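Local structure of diol-dehydratase (Roseburia inulinivorans, 5I2A) at residues A[587-598]-A[708-716]; A[485-493]-A[565-573]. The protein probably acts as a lyase of the glycyl radical family, dehydrating 1,2-propanediol without the help of vitamin B12. All blocks are in the same frame, centred on the assembly; numbering follows the deposited sequence.

Contact 1: residues A[587-598]-A[708-716]; sequences LEMNYGKGLDAT and ATPDGRLAH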
loop_
_atom_site.group_PDB
_atom_site.type_symbol
_atom_site.label_atom_id
_atom_site.label_comp_id
_atom_site.label_asym_id
_atom_site.label_seq_id
_atom_site.Cartn_x
_atom_site.Cartn_y
_atom_site.Cartn_z
ATOM N N LEU A 587 10.806 25.556 41.606
ATOM C CA LEU A 587 11.025 24.467 40.657
ATOM C C LEU A 587 12.038 24.869 39.586
ATOM O O LEU A 587 12.962 24.109 39.278
ATOM C CB LEU A 587 9.697 24.035 40.011
ATOM C CG LEU A 587 8.676 23.415 40.979
ATOM C CD1 LEU A 587 7.341 23.191 40.283
ATOM C CD2 LEU A 587 9.176 22.098 41.573
ATOM N N GLU A 588 11.879 26.068 39.033
ATOM C CA GLU A 588 12.802 26.559 38.024
ATOM C C GLU A 588 14.236 26.572 38.539
ATOM O O GLU A 588 15.163 26.265 37.798
ATOM C CB GLU A 588 12.401 27.964 37.567
ATOM C CG GLU A 588 11.111 28.014 36.764
ATOM C CD GLU A 588 10.632 29.438 36.510
ATOM O OE1 GLU A 588 11.160 30.368 37.153
ATOM O OE2 GLU A 588 9.733 29.624 35.664
ATOM N N MET A 589 14.400 26.904 39.818
ATOM C CA MET A 589 15.716 27.016 40.445
ATOM C C MET A 589 16.162 25.744 41.189
ATOM O O MET A 589 17.091 25.788 42.012
ATOM C CB MET A 589 15.724 28.206 41.415
ATOM C CG MET A 589 15.496 29.553 40.755
ATOM S SD MET A 589 16.801 29.900 39.573
ATOM C CE MET A 589 18.256 29.589 40.544
ATOM N N ASN A 590 15.512 24.618 40.899
ATOM C CA ASN A 590 15.873 23.335 41.509
ATOM C C ASN A 590 15.939 23.416 43.037
ATOM O O ASN A 590 16.840 22.865 43.659
ATOM C CB ASN A 590 17.211 22.836 40.959
ATOM C CG ASN A 590 17.434 21.356 41.212
ATOM O OD1 ASN A 590 16.481 20.590 41.347
ATOM N ND2 ASN A 590 18.703 20.945 41.276
ATOM N N TYR A 591 14.976 24.127 43.618
ATOM C CA TYR A 591 14.863 24.270 45.062
ATOM C C TYR A 591 16.124 24.903 45.691
ATOM O O TYR A 591 16.406 24.701 46.865
ATOM C CB TYR A 591 14.589 22.908 45.699
ATOM C CG TYR A 591 13.225 22.310 45.396
ATOM C CD1 TYR A 591 12.073 22.836 45.962
ATOM C CD2 TYR A 591 13.096 21.198 44.580
ATOM C CE1 TYR A 591 10.830 22.287 45.707
ATOM C CE2 TYR A 591 11.847 20.628 44.324
ATOM C CZ TYR A 591 10.720 21.179 44.890
ATOM O OH TYR A 591 9.475 20.634 44.650
ATOM N N GLY A 592 16.876 25.654 44.896
ATOM C CA GLY A 592 18.118 26.249 45.355
ATOM C C GLY A 592 19.270 25.265 45.488
ATOM O O GLY A 592 20.275 25.580 46.104
ATOM N N LYS A 593 19.146 24.081 44.895
ATOM C CA LYS A 593 20.183 23.061 45.039
ATOM C C LYS A 593 21.253 23.121 43.951
ATOM O O LYS A 593 22.157 22.293 43.924
ATOM C CB LYS A 593 19.554 21.664 45.053
ATOM C CG LYS A 593 18.483 21.473 46.114
ATOM C CD LYS A 593 19.090 21.309 47.494
ATOM C CE LYS A 593 18.007 21.172 48.558
ATOM N NZ LYS A 593 18.568 20.758 49.876
ATOM N N GLY A 594 21.158 24.091 43.049
ATOM C CA GLY A 594 22.140 24.201 41.983
ATOM C C GLY A 594 21.588 23.850 40.612
ATOM O O GLY A 594 20.718 22.991 40.481
ATOM N N LEU A 595 22.088 24.525 39.585
ATOM C CA LEU A 595 21.654 24.253 38.223
ATOM C C LEU A 595 22.733 23.448 37.535
ATOM O O LEU A 595 23.910 23.628 37.827
ATOM C CB LEU A 595 21.364 25.551 37.476
ATOM C CG LEU A 595 20.416 26.521 38.182
ATOM C CD1 LEU A 595 20.267 27.792 37.358
ATOM C CD2 LEU A 595 19.045 25.896 38.448
ATOM N N ASP A 596 22.345 22.553 36.635
ATOM C CA ASP A 596 23.286 21.577 36.098
ATOM C C ASP A 596 23.611 21.812 34.629
ATOM O O ASP A 596 23.175 22.791 34.041
ATOM C CB ASP A 596 22.744 20.148 36.295
ATOM C CG ASP A 596 21.403 19.908 35.578
ATOM O OD1 ASP A 596 20.954 20.767 34.793
ATOM O OD2 ASP A 596 20.792 18.848 35.804
ATOM N N ALA A 597 24.352 20.879 34.043
ATOM C CA ALA A 597 24.774 20.974 32.653
ATOM C C ALA A 597 23.581 21.026 31.699
ATOM O O ALA A 597 23.607 21.752 30.696
ATOM C CB ALA A 597 25.675 19.809 32.304
ATOM N N THR A 598 22.535 20.264 32.010
ATOM C CA THR A 598 21.349 20.238 31.155
ATOM C C THR A 598 20.695 21.618 31.150
ATOM O O THR A 598 20.356 22.149 30.101
ATOM C CB THR A 598 20.329 19.160 31.613
ATOM O OG1 THR A 598 20.942 17.870 31.531
ATOM C CG2 THR A 598 19.097 19.165 30.715
ATOM N N ALA A 708 12.684 19.844 37.906
ATOM C CA ALA A 708 12.257 19.547 39.270
ATOM C C ALA A 708 10.734 19.509 39.370
ATOM O O ALA A 708 10.046 20.269 38.693
ATOM C CB ALA A 708 12.818 20.572 40.230
ATOM N N THR A 709 10.208 18.641 40.226
ATOM C CA THR A 709 8.758 18.524 40.366
ATOM C C THR A 709 8.308 18.772 41.812
ATOM O O THR A 709 9.104 18.643 42.736
ATOM C CB THR A 709 8.275 17.143 39.867
ATOM O OG1 THR A 709 9.144 16.120 40.364
ATOM C CG2 THR A 709 8.311 17.118 38.341
ATOM N N PRO A 710 7.035 19.160 42.003
ATOM C CA PRO A 710 6.512 19.545 43.317
ATOM C C PRO A 710 6.472 18.419 44.348
ATOM O O PRO A 710 6.163 18.705 45.504
ATOM C CB PRO A 710 5.080 20.006 43.009
ATOM C CG PRO A 710 5.065 20.345 41.592
ATOM C CD PRO A 710 6.064 19.448 40.931
ATOM N N ASP A 711 6.753 17.182 43.942
ATOM C CA ASP A 711 6.863 16.074 44.889
ATOM C C ASP A 711 8.163 16.187 45.677
ATOM O O ASP A 711 8.343 15.504 46.683
ATOM C CB ASP A 711 6.772 14.710 44.171
ATOM C CG ASP A 711 7.869 14.505 43.123
ATOM O OD1 ASP A 711 8.436 15.506 42.637
ATOM O OD2 ASP A 711 8.152 13.340 42.777
ATOM N N GLY A 712 9.066 17.057 45.224
ATOM C CA GLY A 712 10.347 17.257 45.902
ATOM C C GLY A 712 11.531 16.662 45.157
ATOM O O GLY A 712 12.696 16.797 45.557
ATOM N N ARG A 713 11.220 15.991 44.059
ATOM C CA ARG A 713 12.222 15.402 43.200
ATOM C C ARG A 713 13.067 16.509 42.553
ATOM O O ARG A 713 12.526 17.484 42.058
ATOM C CB ARG A 713 11.528 14.537 42.144
ATOM C CG ARG A 713 12.433 13.872 41.154
ATOM C CD ARG A 713 11.668 13.172 40.006
ATOM N NE ARG A 713 12.462 13.387 38.809
ATOM C CZ ARG A 713 12.402 14.498 38.088
ATOM N NH1 ARG A 713 11.534 15.454 38.403
ATOM N NH2 ARG A 713 13.208 14.655 37.057
ATOM N N LEU A 714 14.383 16.357 42.559
ATOM C CA LEU A 714 15.261 17.375 41.987
ATOM C C LEU A 714 15.347 17.241 40.470
ATOM O O LEU A 714 15.092 16.174 39.911
ATOM C CB LEU A 714 16.665 17.290 42.601
ATOM C CG LEU A 714 16.731 17.464 44.122
ATOM C CD1 LEU A 714 18.180 17.518 44.620
ATOM C CD2 LEU A 714 15.950 18.694 44.565
ATOM N N ALA A 715 15.711 18.337 39.817
ATOM C CA ALA A 715 15.789 18.400 38.365
ATOM C C ALA A 715 16.662 17.301 37.749
ATOM O O ALA A 715 17.767 17.020 38.215
ATOM C CB ALA A 715 16.311 19.770 37.941
ATOM N N HIS A 716 16.122 16.681 36.704
ATOM C CA HIS A 716 16.826 15.737 35.836
ATOM C C HIS A 716 17.203 14.419 36.511
ATOM O O HIS A 716 17.926 13.620 35.935
ATOM C CB HIS A 716 18.053 16.425 35.227
ATOM C CG HIS A 716 17.722 17.751 34.612
ATOM N ND1 HIS A 716 18.471 18.886 34.827
ATOM C CD2 HIS A 716 16.677 18.129 33.834
ATOM C CE1 HIS A 716 17.912 19.905 34.193
ATOM N NE2 HIS A 716 16.820 19.472 33.586
HETATM O O HOH W 1 13.792 22.517 37.167
HETATM O O HOH W 2 19.445 18.330 40.016
#
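With CG of Asn590 trans to its backbone N (chi1 -162°), the carboxamide ends beside Ala715, where OD1 accepts from Ala715 N at 2.8 Å. The N-H points almost straight at the oxygen (176°) but arrives from above the carbonyl plane. Tyr591 turns its CG trans to the carbonyl carbon instead, which carries the phenol along the 708-714 backbone until OH donates to Thr709 O at 2.8 Å. That carbonyl is gripped twice, since Gly712 N, closing the type I turn 709-712, reaches it from the opposite face of its plane.

Both side chains sit just past a helix end: Asn590, at positive phi, is the C-prime residue of the Schellman motif that ends helix 580-588. Its amide is fixed from both ends, because ND2 donates to Gly594 O at 3.0 Å, nearly in the carboxamide plane, and to a water that also bonds Ala715 O. Another water links Leu587 O to Ala708 N. Nearby, Leu587 lays CD2 against the Ala708-Thr709 backbone and CD1 3.9 Å from Pro710 CG, while Tyr591 CD2 meets Leu714 CD2 at 3.8 Å. The Tyr591 ring also stacks with His647 of helix 637-651.

At the far end, Asp596 OD2 uses its syn lone pair to accept from His716 ND1 at 2.5 Å, the carboxylate and imidazole planes only 14° apart. This aspartate is the N-cap of helix 597-613, its OD1 accepting from Thr599 N, so the histidine is tied to a helix start. Thr598 CB lies over one imidazole face, 3.8 Å from the centroid, in a CH-pi contact; Ala715 CB lies over the other, offset toward the rim.

Contact 2: residues A[485-493]-A[565-573]; sequences SFQSFDEFM and LYTIKKLVF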
loop_
_atom_site.group_PDB
_atom_site.type_symbol
_atom_site.label_atom_id
_atom_site.label_comp_id
_atom_site.label_asym_id
_atom_site.label_seq_id
_atom_site.Cartn_x
_atom_site.Cartn_y
_atom_site.Cartn_z
ATOM N N SER A 485 -2.963 32.221 37.742
ATOM C CA SER A 485 -4.345 32.679 37.630
ATOM C C SER A 485 -5.360 31.631 38.101
ATOM O O SER A 485 -6.529 31.946 38.294
ATOM C CB SER A 485 -4.662 33.080 36.187
ATOM O OG SER A 485 -4.815 31.940 35.352
ATOM N N PHE A 486 -4.929 30.385 38.280
ATOM C CA PHE A 486 -5.857 29.335 38.711
ATOM C C PHE A 486 -6.378 29.618 40.112
ATOM O O PHE A 486 -5.599 29.909 41.013
ATOM C CB PHE A 486 -5.185 27.962 38.665
ATOM C CG PHE A 486 -4.832 27.507 37.274
ATOM C CD1 PHE A 486 -5.688 27.756 36.211
ATOM C CD2 PHE A 486 -3.651 26.841 37.030
ATOM C CE1 PHE A 486 -5.368 27.348 34.926
ATOM C CE2 PHE A 486 -3.323 26.434 35.739
ATOM C CZ PHE A 486 -4.188 26.695 34.689
ATOM N N GLN A 487 -7.691 29.523 40.294
ATOM C CA GLN A 487 -8.315 29.914 41.559
ATOM C C GLN A 487 -8.565 28.740 42.492
ATOM O O GLN A 487 -8.888 28.933 43.660
ATOM C CB GLN A 487 -9.643 30.634 41.299
ATOM C CG GLN A 487 -9.526 31.887 40.443
ATOM C CD GLN A 487 -8.849 33.040 41.163
ATOM O OE1 GLN A 487 -9.209 33.377 42.290
ATOM N NE2 GLN A 487 -7.865 33.649 40.512
ATOM N N SER A 488 -8.440 27.523 41.981
ATOM C CA SER A 488 -8.696 26.340 42.797
ATOM C C SER A 488 -7.845 25.173 42.341
ATOM O O SER A 488 -7.319 25.186 41.225
ATOM C CB SER A 488 -10.164 25.944 42.730
ATOM O OG SER A 488 -10.493 25.516 41.418
ATOM N N PHE A 489 -7.726 24.156 43.189
ATOM C CA PHE A 489 -6.981 22.967 42.804
ATOM C C PHE A 489 -7.651 22.281 41.617
ATOM O O PHE A 489 -6.974 21.810 40.721
ATOM C CB PHE A 489 -6.848 21.992 43.962
ATOM C CG PHE A 489 -6.190 20.709 43.579
ATOM C CD1 PHE A 489 -4.849 20.687 43.218
ATOM C CD2 PHE A 489 -6.911 19.527 43.558
ATOM C CE1 PHE A 489 -4.235 19.514 42.859
ATOM C CE2 PHE A 489 -6.307 18.339 43.195
ATOM C CZ PHE A 489 -4.967 18.329 42.844
ATOM N N ASP A 490 -8.982 22.245 41.609
ATOM C CA ASP A 490 -9.712 21.673 40.485
ATOM C C ASP A 490 -9.334 22.321 39.146
ATOM O O ASP A 490 -9.303 21.646 38.129
ATOM C CB ASP A 490 -11.222 21.787 40.697
ATOM C CG ASP A 490 -11.728 20.857 41.777
ATOM O OD1 ASP A 490 -10.956 19.989 42.218
ATOM O OD2 ASP A 490 -12.898 20.990 42.181
ATOM N N GLU A 491 -9.055 23.623 39.149
ATOM C CA GLU A 491 -8.669 24.320 37.919
ATOM C C GLU A 491 -7.281 23.902 37.443
ATOM O O GLU A 491 -7.040 23.761 36.242
ATOM C CB GLU A 491 -8.699 25.836 38.111
ATOM C CG GLU A 491 -10.074 26.468 37.929
ATOM C CD GLU A 491 -10.048 27.974 38.136
ATOM O OE1 GLU A 491 -10.982 28.495 38.773
ATOM O OE2 GLU A 491 -9.093 28.631 37.670
ATOM N N PHE A 492 -6.367 23.730 38.387
ATOM C CA PHE A 492 -5.046 23.212 38.067
ATOM C C PHE A 492 -5.182 21.798 37.498
ATOM O O PHE A 492 -4.593 21.496 36.476
ATOM C CB PHE A 492 -4.143 23.218 39.302
ATOM C CG PHE A 492 -2.704 22.848 39.014
ATOM C CD1 PHE A 492 -2.332 21.521 38.834
ATOM C CD2 PHE A 492 -1.725 23.821 38.957
ATOM C CE1 PHE A 492 -1.019 21.175 38.568
ATOM C CE2 PHE A 492 -0.405 23.487 38.707
ATOM C CZ PHE A 492 -0.054 22.158 38.505
ATOM N N MET A 493 -5.957 20.946 38.172
ATOM C CA MET A 493 -6.150 19.555 37.744
ATOM C C MET A 493 -6.685 19.475 36.332
ATOM O O MET A 493 -6.237 18.653 35.539
ATOM C CB MET A 493 -7.116 18.812 38.675
ATOM C CG MET A 493 -6.450 18.007 39.759
ATOM S SD MET A 493 -5.452 16.646 39.135
ATOM C CE MET A 493 -6.375 15.219 39.656
ATOM N N LEU A 565 0.789 16.644 42.725
ATOM C CA LEU A 565 -0.552 17.195 42.831
ATOM C C LEU A 565 -0.957 17.362 44.297
ATOM O O LEU A 565 -1.630 18.328 44.649
ATOM C CB LEU A 565 -1.565 16.311 42.106
ATOM C CG LEU A 565 -1.434 16.218 40.584
ATOM C CD1 LEU A 565 -2.413 15.200 40.064
ATOM C CD2 LEU A 565 -1.678 17.576 39.926
ATOM N N TYR A 566 -0.554 16.423 45.145
ATOM C CA TYR A 566 -0.838 16.540 46.568
ATOM C C TYR A 566 -0.151 17.777 47.179
ATOM O O TYR A 566 -0.769 18.531 47.908
ATOM C CB TYR A 566 -0.415 15.272 47.311
ATOM C CG TYR A 566 -0.822 15.288 48.765
ATOM C CD1 TYR A 566 -2.135 15.023 49.141
ATOM C CD2 TYR A 566 0.098 15.590 49.758
ATOM C CE1 TYR A 566 -2.517 15.045 50.472
ATOM C CE2 TYR A 566 -0.275 15.614 51.092
ATOM C CZ TYR A 566 -1.582 15.341 51.439
ATOM O OH TYR A 566 -1.955 15.373 52.753
ATOM N N THR A 567 1.128 17.970 46.879
ATOM C CA THR A 567 1.836 19.183 47.276
ATOM C C THR A 567 1.056 20.454 46.910
ATOM O O THR A 567 0.844 21.344 47.742
ATOM C CB THR A 567 3.206 19.255 46.622
ATOM O OG1 THR A 567 4.080 18.313 47.247
ATOM C CG2 THR A 567 3.797 20.671 46.730
ATOM N N ILE A 568 0.614 20.511 45.662
ATOM C CA ILE A 568 -0.074 21.684 45.140
ATOM C C ILE A 568 -1.403 21.893 45.842
ATOM O O ILE A 568 -1.722 23.003 46.261
ATOM C CB ILE A 568 -0.295 21.562 43.629
ATOM C CG1 ILE A 568 1.062 21.579 42.917
ATOM C CG2 ILE A 568 -1.192 22.689 43.113
ATOM C CD1 ILE A 568 1.030 20.978 41.540
ATOM N N LYS A 569 -2.158 20.809 45.993
ATOM C CA LYS A 569 -3.451 20.864 46.653
ATOM C C LYS A 569 -3.324 21.320 48.109
ATOM O O LYS A 569 -4.055 22.210 48.536
ATOM C CB LYS A 569 -4.144 19.508 46.584
ATOM C CG LYS A 569 -5.566 19.512 47.093
ATOM C CD LYS A 569 -6.072 18.093 47.302
ATOM C CE LYS A 569 -7.592 18.052 47.403
ATOM N NZ LYS A 569 -8.069 16.814 48.063
ATOM N N LYS A 570 -2.387 20.733 48.850
ATOM C CA LYS A 570 -2.211 21.030 50.277
ATOM C C LYS A 570 -1.506 22.343 50.584
ATOM O O LYS A 570 -2.056 23.192 51.272
ATOM C CB LYS A 570 -1.434 19.917 50.963
ATOM C CG LYS A 570 -2.241 18.687 51.234
ATOM C CD LYS A 570 -3.456 18.994 52.065
ATOM C CE LYS A 570 -4.277 17.744 52.264
ATOM N NZ LYS A 570 -5.593 18.028 52.895
ATOM N N LEU A 571 -0.298 22.518 50.069
ATOM C CA LEU A 571 0.524 23.660 50.452
ATOM C C LEU A 571 0.189 24.955 49.716
ATOM O O LEU A 571 0.419 26.030 50.248
ATOM C CB LEU A 571 2.003 23.337 50.253
ATOM C CG LEU A 571 2.495 22.112 51.011
ATOM C CD1 LEU A 571 4.000 21.997 50.901
ATOM C CD2 LEU A 571 2.056 22.200 52.463
ATOM N N VAL A 572 -0.351 24.868 48.505
ATOM C CA VAL A 572 -0.654 26.090 47.768
ATOM C C VAL A 572 -2.116 26.533 47.937
ATOM O O VAL A 572 -2.365 27.669 48.326
ATOM C CB VAL A 572 -0.323 25.944 46.266
ATOM C CG1 VAL A 572 -0.769 27.178 45.496
ATOM C CG2 VAL A 572 1.168 25.719 46.068
ATOM N N PHE A 573 -3.075 25.645 47.678
ATOM C CA PHE A 573 -4.491 26.041 47.663
ATOM C C PHE A 573 -5.225 25.972 49.024
ATOM O O PHE A 573 -5.937 26.903 49.381
ATOM C CB PHE A 573 -5.237 25.197 46.637
ATOM C CG PHE A 573 -4.933 25.588 45.225
ATOM C CD1 PHE A 573 -5.437 26.764 44.702
ATOM C CD2 PHE A 573 -4.119 24.804 44.428
ATOM C CE1 PHE A 573 -5.147 27.141 43.412
ATOM C CE2 PHE A 573 -3.830 25.180 43.126
ATOM C CZ PHE A 573 -4.348 26.350 42.623
#
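The amino-terminal end of helix 489-521 packs roughly antiparallel on helix 558-574: the axes of segments 489-493 and 565-573 run at 152° and approach to 10.3 Å. Phe489 is the knob in a hole formed by Leu565, Ile568, Lys569 and Phe573. Its CG is trans to the backbone N (chi1 175°), which lays one ring face on the aliphatic stem of Lys569; Lys569 CB stands 3.7 Å from the centroid of the Phe489 ring, close to the normal, a CH-pi contact. The lysine runs on extended, and NZ forms a salt bridge with Glu662. With the Phe489 ring cut back to an alanine here, the hole would probably stay unfilled and the lysine stem lose its aromatic cover.

Beyond this single knob, the contact turns to backbone at the helix start, capped by Ser488, whose OG accepts from Glu491 N. Here the Phe573 ring lies flat against the chain, Phe489 N over its centre, with CZ 3.5 Å from Ser488 O. Deeper in, Ile568 CD1 touches Phe492 CZ at 3.4 Å, and Phe492 meets Phe466 edge-to-face. Met493, bent at chi2 and chi3, brings SD to 3.5 Å from Leu565 CD1.

In the fold
Both contacts sit toward one end of the chain's fold, about 20 Å apart between centres; along the sequence both segments of contact 2 come before 587-598 and 708-716 of contact 1. Consecutive helices 558-574 and 580-588 connect them. They also meet directly, since Pro710 O is 2.7 Å from Thr567 OG1, a probable hydrogen bond, and Pro710 CG packs 4.1 Å from Ile568 CD1. Phe466 of helix 459-467 is shared, touching Leu587 and Pro710 of contact 1 and Phe492 and Ile568 of contact 2. Helix 558-574 thus joins helix 489-521 to the 708-716 loop within one peripheral, largely helical region.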